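Local coordinates for protein fructuronate-tagaturonate epimerase UxaE from Cohnella laeviribosi in complex with 1 glycerol (Cohnella laeviribosi, PDB 6IL9) that probably interconverts D-fructuronate and D-tagaturonate as a zinc-containing epimerase built on a TIM barrel, at residues A[370-375]-A[443-448]; A[389-394]-A[412-417]; A[396-401]-A[405-410]. All coordinates share one frame; numbering follows the deposited sequence.

The three contacts are close neighbours, all on one side of the chain's centre. Contact 1 is the buried one and lies nearest that centre. It is purely apolar and joins the helix after the last barrel strand to helix 442-446. Contacts 2 and 3 are partly buried and lie farther out. Both fold the chain that follows helix 384-402 back against that same helix. Contact 2 adds bridging waters to its packing, while contact 3 adds a weak backbone hydrogen bond. Contact 1 touches both: Leu-445 packs on Met-390 and Tyr-393 of contact 2, and Leu-444 packs on Glu-400 and Ala-401 of contact 3.

Contact 1: A[370-375]-A[443-448]; sequences TNWLEA and GLLLQA
Trp-372 meets Leu-445 and Leu-446 with the six-membered half of its indole. CZ2 of Trp-372 lies 3.8 Å from CD1 of Leu-445. This methyl comes in at the ring edge and stays near the ring plane. The two side chains cross at about a right angle. Leu-445 CG is anti to its own carbonyl carbon (chi1 -72°), and of its two methyls CD1 is the one that touches the indole. The second touch is looser. CZ3 of Trp-372 is 4.3 Å from CD2 of Leu-446, which approaches the ring obliquely. No hydrogen bond joins the segments. Their backbones stay well apart: CA of Trp-372 is 10.8 Å from CA of Gly-443, and side chains alone make the contact, with the indole reaching toward the two leucines.

The next shell holds the ring in place. NE1 of Trp-372 is hydrogen-bonded to the carbonyl of Leu-438, so the buried polar atom is satisfied and rotation of the indole is restrained. The ring of Phe-461 meets the indole with planes at about 40°. Leu-445 is itself packed on Leu-438, Phe-457 and Tyr-393.

Farther out, the start of helix 369-382 is fixed by polar partners. The backbone N of Thr-370 is hydrogen-bonded to a phosphate oxygen of the phosphoserine at position 346, and Asn-371 bonds to Gly-97 and His-107. This helix follows strand 363-367, the eighth strand of the TIM barrel. Its first turns pack, through Trp-372, on the short helix 442-446 of the helical region that follows the barrel.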
loop_
_atom_site.group_PDB
_atom_site.type_symbol
_atom_site.label_atom_id
_atom_site.label_comp_id
_atom_site.label_asym_id
_atom_site.label_seq_id
_atom_site.Cartn_x
_atom_site.Cartn_y
_atom_site.Cartn_z
ATOM N N THR A 370 -2.311 4.360 -7.877
ATOM C CA THR A 370 -3.058 5.577 -8.186
ATOM C C THR A 370 -2.242 6.821 -7.865
ATOM O O THR A 370 -2.429 7.867 -8.489
ATOM C CB THR A 370 -4.388 5.605 -7.431
ATOM O OG1 THR A 370 -5.337 6.407 -8.147
ATOM C CG2 THR A 370 -4.223 6.163 -6.006
ATOM N N ASN A 371 -1.314 6.713 -6.916
ATOM C CA ASN A 371 -0.460 7.841 -6.574
ATOM C C ASN A 371 0.607 8.070 -7.638
ATOM O O ASN A 371 1.011 9.218 -7.885
ATOM C CB ASN A 371 0.136 7.582 -5.187
ATOM C CG ASN A 371 -0.946 7.355 -4.145
ATOM O OD1 ASN A 371 -1.819 8.205 -3.963
ATOM N ND2 ASN A 371 -0.916 6.208 -3.479
ATOM N N TRP A 372 1.044 6.987 -8.291
ATOM C CA TRP A 372 1.891 7.094 -9.472
ATOM C C TRP A 372 1.110 7.682 -10.647
ATOM O O TRP A 372 1.631 8.519 -11.392
ATOM C CB TRP A 372 2.463 5.704 -9.793
ATOM C CG TRP A 372 2.610 5.324 -11.238
ATOM C CD1 TRP A 372 1.783 4.502 -11.967
ATOM C CD2 TRP A 372 3.677 5.695 -12.116
ATOM N NE1 TRP A 372 2.257 4.367 -13.250
ATOM C CE2 TRP A 372 3.427 5.079 -13.364
ATOM C CE3 TRP A 372 4.823 6.482 -11.969
ATOM C CZ2 TRP A 372 4.279 5.240 -14.465
ATOM C CZ3 TRP A 372 5.672 6.634 -13.058
ATOM C CH2 TRP A 372 5.388 6.023 -14.292
ATOM N N LEU A 373 -0.156 7.288 -10.815
ATOM C CA LEU A 373 -0.911 7.846 -11.931
ATOM C C LEU A 373 -1.162 9.341 -11.753
ATOM O O LEU A 373 -1.256 10.070 -12.746
ATOM C CB LEU A 373 -2.241 7.103 -12.114
ATOM C CG LEU A 373 -2.165 5.685 -12.676
ATOM C CD1 LEU A 373 -3.578 5.113 -12.856
ATOM C CD2 LEU A 373 -1.400 5.618 -14.007
ATOM N N GLU A 374 -1.270 9.828 -10.511
ATOM C CA GLU A 374 -1.386 11.274 -10.332
ATOM C C GLU A 374 -0.103 11.993 -10.722
ATOM O O GLU A 374 -0.157 13.130 -11.203
ATOM C CB GLU A 374 -1.746 11.616 -8.892
ATOM C CG GLU A 374 -3.184 11.272 -8.531
ATOM C CD GLU A 374 -4.211 11.921 -9.442
ATOM O OE1 GLU A 374 -4.035 13.102 -9.840
ATOM O OE2 GLU A 374 -5.218 11.242 -9.755
ATOM N N ALA A 375 1.049 11.354 -10.525
ATOM C CA ALA A 375 2.301 11.943 -10.997
ATOM C C ALA A 375 2.345 11.962 -12.520
ATOM O O ALA A 375 2.763 12.961 -13.130
ATOM C CB ALA A 375 3.492 11.169 -10.422
ATOM N N GLY A 443 7.101 0.079 -13.728
ATOM C CA GLY A 443 8.443 -0.467 -13.581
ATOM C C GLY A 443 9.224 -0.400 -14.881
ATOM O O GLY A 443 10.382 0.031 -14.904
ATOM N N LEU A 444 8.586 -0.800 -15.985
ATOM C CA LEU A 444 9.218 -0.708 -17.301
ATOM C C LEU A 444 9.598 0.726 -17.649
ATOM O O LEU A 444 10.616 0.961 -18.307
ATOM C CB LEU A 444 8.275 -1.239 -18.377
ATOM C CG LEU A 444 7.872 -2.697 -18.347
ATOM C CD1 LEU A 444 6.679 -2.861 -19.268
ATOM C CD2 LEU A 444 9.047 -3.553 -18.791
ATOM N N LEU A 445 8.749 1.689 -17.289
ATOM C CA LEU A 445 9.030 3.083 -17.614
ATOM C C LEU A 445 10.149 3.636 -16.741
ATOM O O LEU A 445 11.067 4.306 -17.235
ATOM C CB LEU A 445 7.764 3.924 -17.442
ATOM C CG LEU A 445 6.686 3.720 -18.506
ATOM C CD1 LEU A 445 5.330 4.250 -18.026
ATOM C CD2 LEU A 445 7.084 4.418 -19.802
ATOM N N LEU A 446 10.074 3.372 -15.436
ATOM C CA LEU A 446 11.047 3.916 -14.489
ATOM C C LEU A 446 12.439 3.358 -14.739
ATOM O O LEU A 446 13.440 4.068 -14.571
ATOM C CB LEU A 446 10.604 3.597 -13.058
ATOM C CG LEU A 446 10.065 4.658 -12.095
ATOM C CD1 LEU A 446 9.908 6.047 -12.711
ATOM C CD2 LEU A 446 8.763 4.170 -11.433
ATOM N N GLN A 447 12.532 2.088 -15.122
ATOM C CA GLN A 447 13.835 1.465 -15.312
ATOM C C GLN A 447 14.327 1.537 -16.755
ATOM O O GLN A 447 15.431 1.062 -17.037
ATOM C CB GLN A 447 13.794 0.008 -14.834
ATOM C CG GLN A 447 13.297 -0.136 -13.399
ATOM C CD GLN A 447 14.412 -0.315 -12.377
ATOM O OE1 GLN A 447 15.157 0.623 -12.068
ATOM N NE2 GLN A 447 14.519 -1.526 -11.830
ATOM N N ALA A 448 13.560 2.145 -17.660
ATOM C CA ALA A 448 13.951 2.207 -19.064
ATOM C C ALA A 448 15.236 3.007 -19.243
ATOM O O ALA A 448 15.445 4.032 -18.594
ATOM C CB ALA A 448 12.838 2.835 -19.898
#

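Contact 2: A[389-394]-A[412-417]; sequences RMHQYA and NNIRPL
His-391 and Leu-417 carry the main contact, a CH-pi interaction. CD2 of Leu-417 sits over one face of the imidazole, 3.9 Å from the centroid of the His-391 ring and 13° off the ring normal. The ring reaches this place because His-391 CG is anti to its backbone N (chi1 177°). CG of Leu-417 also lies close, 3.7 Å from CD2 of His-391.

Other contacts are apolar or mixed. CG2 of Ile-414 meets the ring edge, near its plane, 3.9 Å from CE1 of His-391. The chain of Gln-392 is bent at chi2 (56°), and its OE1 comes 3.6 Å from CD1 of Leu-417. That touch is packing, not a hydrogen bond.

No direct hydrogen bond crosses between the segments, but two waters do the bridging. One lies 2.9 Å from NE2 of His-391 and donates to the carbonyl O of Arg-415. The other donates to OE1 of Gln-392 and accepts from the backbone N of Leu-417. ND1 of His-391 is hydrogen-bonded to the hydroxyl of Tyr-387, so both ring nitrogens have partners and the ring is held from two sides. Replacing His-391 by an alanine would remove the face under the Leu-417 methyl, and is likely to leave the hydroxyl of Tyr-387 and the water on the Arg-415 carbonyl without their ring-nitrogen partners.

The loop 412-417 thus lies against helix 384-402. Leu-437 of helix 432-440 packs on both His-391 and Ile-414, while Met-390 and Tyr-393 pack on Leu-445 of helix 442-446.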
loop_
_atom_site.group_PDB
_atom_site.type_symbol
_atom_site.label_atom_id
_atom_site.label_comp_id
_atom_site.label_asym_id
_atom_site.label_seq_id
_atom_site.Cartn_x
_atom_site.Cartn_y
_atom_site.Cartn_z
ATOM N N ARG A 389 6.185 10.494 -24.995
ATOM C CA ARG A 389 7.220 9.471 -25.079
ATOM C C ARG A 389 6.945 8.317 -24.122
ATOM O O ARG A 389 7.141 7.146 -24.480
ATOM C CB ARG A 389 8.585 10.099 -24.807
ATOM C CG ARG A 389 9.030 11.051 -25.918
ATOM C CD ARG A 389 10.347 11.709 -25.576
ATOM N NE ARG A 389 11.328 10.710 -25.179
ATOM C CZ ARG A 389 12.012 10.739 -24.041
ATOM N NH1 ARG A 389 11.830 11.733 -23.178
ATOM N NH2 ARG A 389 12.880 9.776 -23.772
ATOM N N MET A 390 6.502 8.625 -22.897
ATOM C CA MET A 390 6.206 7.574 -21.918
ATOM C C MET A 390 4.992 6.748 -22.339
ATOM O O MET A 390 4.994 5.518 -22.211
ATOM C CB MET A 390 5.982 8.194 -20.530
ATOM C CG MET A 390 7.225 8.873 -19.930
ATOM S SD MET A 390 7.021 9.605 -18.258
ATOM C CE MET A 390 6.775 8.132 -17.262
ATOM N N HIS A 391 3.944 7.411 -22.835
ATOM C CA HIS A 391 2.729 6.711 -23.246
ATOM C C HIS A 391 3.021 5.772 -24.411
ATOM O O HIS A 391 2.613 4.603 -24.404
ATOM C CB HIS A 391 1.664 7.762 -23.593
ATOM C CG HIS A 391 0.360 7.221 -24.112
ATOM N ND1 HIS A 391 -0.849 7.518 -23.513
ATOM C CD2 HIS A 391 0.064 6.476 -25.207
ATOM C CE1 HIS A 391 -1.830 6.961 -24.202
ATOM N NE2 HIS A 391 -1.303 6.318 -25.232
ATOM N N GLN A 392 3.784 6.251 -25.397
ATOM C CA GLN A 392 4.112 5.415 -26.550
ATOM C C GLN A 392 4.961 4.216 -26.141
ATOM O O GLN A 392 4.755 3.100 -26.635
ATOM C CB GLN A 392 4.828 6.252 -27.614
ATOM C CG GLN A 392 4.920 5.565 -28.972
ATOM C CD GLN A 392 3.561 5.160 -29.526
ATOM O OE1 GLN A 392 2.637 5.977 -29.616
ATOM N NE2 GLN A 392 3.435 3.890 -29.910
ATOM N N TYR A 393 5.914 4.427 -25.226
ATOM C CA TYR A 393 6.735 3.332 -24.728
ATOM C C TYR A 393 5.886 2.303 -23.998
ATOM O O TYR A 393 6.063 1.092 -24.183
ATOM C CB TYR A 393 7.821 3.887 -23.805
ATOM C CG TYR A 393 8.942 2.938 -23.440
ATOM C CD1 TYR A 393 8.861 2.135 -22.309
ATOM C CD2 TYR A 393 10.110 2.893 -24.189
ATOM C CE1 TYR A 393 9.883 1.284 -21.956
ATOM C CE2 TYR A 393 11.142 2.047 -23.839
ATOM C CZ TYR A 393 11.030 1.248 -22.731
ATOM O OH TYR A 393 12.064 0.408 -22.381
ATOM N N ALA A 394 4.950 2.772 -23.167
ATOM C CA ALA A 394 4.036 1.862 -22.488
ATOM C C ALA A 394 3.255 1.017 -23.488
ATOM O O ALA A 394 3.091 -0.189 -23.290
ATOM C CB ALA A 394 3.090 2.662 -21.596
ATOM N N ASN A 412 -7.679 -0.951 -27.924
ATOM C CA ASN A 412 -8.449 -0.353 -29.011
ATOM C C ASN A 412 -9.284 0.840 -28.553
ATOM O O ASN A 412 -9.734 1.627 -29.395
ATOM C CB ASN A 412 -9.350 -1.423 -29.645
ATOM C CG ASN A 412 -9.816 -1.039 -31.037
ATOM O OD1 ASN A 412 -11.022 -1.057 -31.334
ATOM N ND2 ASN A 412 -8.878 -0.654 -31.885
ATOM N N ASN A 413 -9.506 0.998 -27.244
ATOM C CA ASN A 413 -10.256 2.148 -26.734
ATOM C C ASN A 413 -9.397 3.397 -26.593
ATOM O O ASN A 413 -9.941 4.485 -26.369
ATOM C CB ASN A 413 -10.868 1.831 -25.362
ATOM C CG ASN A 413 -12.076 0.933 -25.448
ATOM O OD1 ASN A 413 -12.723 0.846 -26.493
ATOM N ND2 ASN A 413 -12.408 0.277 -24.334
ATOM N N ILE A 414 -8.083 3.274 -26.701
ATOM C CA ILE A 414 -7.179 4.387 -26.421
ATOM C C ILE A 414 -6.915 5.158 -27.715
ATOM O O ILE A 414 -6.424 4.584 -28.692
ATOM C CB ILE A 414 -5.868 3.883 -25.801
ATOM C CG1 ILE A 414 -6.162 2.983 -24.587
ATOM C CG2 ILE A 414 -4.982 5.063 -25.381
ATOM C CD1 ILE A 414 -4.909 2.332 -23.975
ATOM N N ARG A 415 -7.229 6.452 -27.720
ATOM C CA ARG A 415 -6.986 7.270 -28.904
ATOM C C ARG A 415 -5.496 7.279 -29.238
ATOM O O ARG A 415 -4.655 7.364 -28.329
ATOM C CB ARG A 415 -7.468 8.710 -28.689
ATOM C CG ARG A 415 -8.973 8.926 -28.733
ATOM C CD ARG A 415 -9.346 10.301 -28.156
ATOM N NE ARG A 415 -9.011 10.370 -26.737
ATOM C CZ ARG A 415 -8.927 11.481 -26.010
ATOM N NH1 ARG A 415 -9.171 12.673 -26.547
ATOM N NH2 ARG A 415 -8.607 11.388 -24.724
ATOM N N PRO A 416 -5.129 7.189 -30.518
ATOM C CA PRO A 416 -3.715 7.325 -30.886
ATOM C C PRO A 416 -3.194 8.694 -30.486
ATOM O O PRO A 416 -3.912 9.695 -30.566
ATOM C CB PRO A 416 -3.721 7.150 -32.410
ATOM C CG PRO A 416 -5.018 6.414 -32.703
ATOM C CD PRO A 416 -5.991 6.884 -31.676
ATOM N N LEU A 417 -1.933 8.720 -30.044
ATOM C CA LEU A 417 -1.325 9.965 -29.579
ATOM C C LEU A 417 -1.370 11.036 -30.663
ATOM O O LEU A 417 -1.588 12.218 -30.373
ATOM C CB LEU A 417 0.117 9.700 -29.137
ATOM C CG LEU A 417 0.352 9.110 -27.742
ATOM C CD1 LEU A 417 1.825 8.754 -27.542
ATOM C CD2 LEU A 417 -0.121 10.079 -26.658
HETATM O O HOH W 1 -2.578 5.842 -27.849
HETATM O O HOH W 2 -0.212 6.200 -30.257
#

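Contact 3: A[396-401]-A[405-410]; sequences EHFEEA and YHVTTN
Phe-398 points its ring at Thr-409 and Val-407, and it has more surface buried here than any other residue of the contact. CZ, the far corner of the ring, does most of the touching. CZ of Phe-398 lies 3.6 Å from both CB and OG1 of Thr-409. The hydroxyl oxygen sits at the ring edge, near the ring plane. OG1 is hydrogen-bonded elsewhere, to OE1 of Gln-436. CG2 of Val-407 approaches the ring obliquely, 4.1 Å from CZ of Phe-398. Phe-398 CG is anti to the backbone N (chi1 -177°), which carries the ring across to the loop.

Ala-401 is second in buried surface, and it works through its backbone. The N of Tyr-405 donates a weak hydrogen bond to O of Ala-401, at 3.3 Å and a bent N-H...O angle of 142°. The two residues are four apart in sequence, and the weak bond links the chain leaving helix 384-402 to the backbone it has just left. The methyl of Ala-401 faces other partners, among them Ile-440 and Leu-444.

Tyr-405 buries less surface here. The carbonyl of Ala-401 lies at the edge of its ring, and its OH is hydrogen-bonded to the OH of Tyr-442. On the other side of the helix, ND1 of His-397 donates to OE2 of Glu-400 at 2.6 Å, in the imidazole plane.

The arrangement is a helix with its following chain folded back along it. Of this contact, the side chain of Tyr-405 comes near the zinc site of the TIM barrel, where His-161, Asp-273 and His-343 hold the metal. That side chain is about 9 Å from the zinc ion and about 7 Å from a bound glycerol, so this end of the loop probably lies beside the active site.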
loop_
_atom_site.group_PDB
_atom_site.type_symbol
_atom_site.label_atom_id
_atom_site.label_comp_id
_atom_site.label_asym_id
_atom_site.label_seq_id
_atom_site.Cartn_x
_atom_site.Cartn_y
_atom_site.Cartn_z
ATOM N N GLU A 396 4.222 0.163 -26.437
ATOM C CA GLU A 396 5.132 -0.760 -27.095
ATOM C C GLU A 396 5.517 -1.936 -26.210
ATOM O O GLU A 396 5.893 -2.991 -26.736
ATOM C CB GLU A 396 6.382 -0.005 -27.547
ATOM C CG GLU A 396 6.128 0.891 -28.744
ATOM C CD GLU A 396 7.276 1.849 -29.023
ATOM O OE1 GLU A 396 8.313 1.778 -28.319
ATOM O OE2 GLU A 396 7.127 2.681 -29.943
ATOM N N HIS A 397 5.438 -1.788 -24.888
ATOM C CA HIS A 397 5.906 -2.810 -23.960
ATOM C C HIS A 397 4.805 -3.332 -23.045
ATOM O O HIS A 397 5.099 -4.032 -22.075
ATOM C CB HIS A 397 7.070 -2.267 -23.126
ATOM C CG HIS A 397 8.268 -1.906 -23.946
ATOM N ND1 HIS A 397 9.177 -2.849 -24.378
ATOM C CD2 HIS A 397 8.699 -0.716 -24.425
ATOM C CE1 HIS A 397 10.120 -2.252 -25.087
ATOM N NE2 HIS A 397 9.855 -0.959 -25.131
ATOM N N PHE A 398 3.543 -3.035 -23.360
ATOM C CA PHE A 398 2.438 -3.363 -22.464
ATOM C C PHE A 398 2.385 -4.856 -22.142
ATOM O O PHE A 398 2.134 -5.246 -20.992
ATOM C CB PHE A 398 1.143 -2.893 -23.115
ATOM C CG PHE A 398 -0.078 -3.099 -22.285
ATOM C CD1 PHE A 398 -0.230 -2.450 -21.076
ATOM C CD2 PHE A 398 -1.100 -3.911 -22.738
ATOM C CE1 PHE A 398 -1.378 -2.615 -20.326
ATOM C CE2 PHE A 398 -2.246 -4.087 -21.984
ATOM C CZ PHE A 398 -2.381 -3.443 -20.784
ATOM N N GLU A 399 2.623 -5.706 -23.146
ATOM C CA GLU A 399 2.515 -7.147 -22.938
ATOM C C GLU A 399 3.450 -7.636 -21.834
ATOM O O GLU A 399 3.102 -8.562 -21.093
ATOM C CB GLU A 399 2.805 -7.877 -24.252
ATOM C CG GLU A 399 1.939 -9.097 -24.509
ATOM C CD GLU A 399 2.582 -10.084 -25.485
ATOM O OE1 GLU A 399 3.403 -9.650 -26.323
ATOM O OE2 GLU A 399 2.269 -11.295 -25.408
ATOM N N GLU A 400 4.634 -7.025 -21.702
ATOM C CA GLU A 400 5.556 -7.424 -20.640
ATOM C C GLU A 400 4.966 -7.159 -19.261
ATOM O O GLU A 400 5.208 -7.923 -18.321
ATOM C CB GLU A 400 6.892 -6.688 -20.795
ATOM C CG GLU A 400 7.495 -6.808 -22.184
ATOM C CD GLU A 400 8.436 -5.661 -22.525
ATOM O OE1 GLU A 400 9.019 -5.074 -21.596
ATOM O OE2 GLU A 400 8.584 -5.338 -23.723
ATOM N N ALA A 401 4.177 -6.098 -19.129
ATOM C CA ALA A 401 3.643 -5.727 -17.831
ATOM C C ALA A 401 2.376 -6.511 -17.481
ATOM O O ALA A 401 2.109 -6.752 -16.296
ATOM C CB ALA A 401 3.411 -4.215 -17.819
ATOM N N TYR A 405 0.456 -8.090 -13.728
ATOM C CA TYR A 405 -0.811 -7.593 -13.218
ATOM C C TYR A 405 -1.908 -8.073 -14.148
ATOM O O TYR A 405 -1.772 -7.958 -15.369
ATOM C CB TYR A 405 -0.801 -6.068 -13.132
ATOM C CG TYR A 405 0.225 -5.560 -12.147
ATOM C CD1 TYR A 405 -0.102 -5.408 -10.808
ATOM C CD2 TYR A 405 1.518 -5.271 -12.542
ATOM C CE1 TYR A 405 0.825 -4.963 -9.891
ATOM C CE2 TYR A 405 2.463 -4.818 -11.627
ATOM C CZ TYR A 405 2.105 -4.676 -10.300
ATOM O OH TYR A 405 3.013 -4.233 -9.358
ATOM N N HIS A 406 -2.977 -8.622 -13.578
ATOM C CA HIS A 406 -4.082 -9.133 -14.387
ATOM C C HIS A 406 -5.038 -7.992 -14.699
ATOM O O HIS A 406 -5.683 -7.449 -13.796
ATOM C CB HIS A 406 -4.824 -10.261 -13.679
ATOM C CG HIS A 406 -6.025 -10.736 -14.439
ATOM N ND1 HIS A 406 -5.931 -11.607 -15.503
ATOM C CD2 HIS A 406 -7.338 -10.424 -14.323
ATOM C CE1 HIS A 406 -7.139 -11.832 -15.994
ATOM N NE2 HIS A 406 -8.011 -11.127 -15.295
ATOM N N VAL A 407 -5.131 -7.624 -15.979
ATOM C CA VAL A 407 -6.034 -6.573 -16.429
ATOM C C VAL A 407 -6.732 -7.034 -17.703
ATOM O O VAL A 407 -6.247 -7.905 -18.427
ATOM C CB VAL A 407 -5.289 -5.240 -16.679
ATOM C CG1 VAL A 407 -4.725 -4.682 -15.359
ATOM C CG2 VAL A 407 -4.161 -5.436 -17.713
ATOM N N THR A 408 -7.898 -6.444 -17.981
ATOM C CA THR A 408 -8.609 -6.728 -19.225
ATOM C C THR A 408 -8.619 -5.514 -20.147
ATOM O O THR A 408 -9.569 -5.297 -20.903
ATOM C CB THR A 408 -10.035 -7.207 -18.940
ATOM O OG1 THR A 408 -10.704 -6.277 -18.078
ATOM C CG2 THR A 408 -10.017 -8.591 -18.285
ATOM N N THR A 409 -7.547 -4.726 -20.088
ATOM C CA THR A 409 -7.402 -3.505 -20.869
ATOM C C THR A 409 -7.686 -3.720 -22.346
ATOM O O THR A 409 -7.171 -4.659 -22.965
ATOM C CB THR A 409 -5.975 -3.002 -20.708
ATOM O OG1 THR A 409 -5.616 -3.051 -19.317
ATOM C CG2 THR A 409 -5.818 -1.598 -21.249
ATOM N N ASN A 410 -8.477 -2.822 -22.917
ATOM C CA ASN A 410 -8.731 -2.816 -24.351
ATOM C C ASN A 410 -7.940 -1.660 -24.954
ATOM O O ASN A 410 -8.395 -0.512 -24.939
ATOM C CB ASN A 410 -10.223 -2.685 -24.648
ATOM C CG ASN A 410 -10.500 -2.734 -26.122
ATOM O OD1 ASN A 410 -9.595 -3.009 -26.901
ATOM N ND2 ASN A 410 -11.738 -2.465 -26.517
#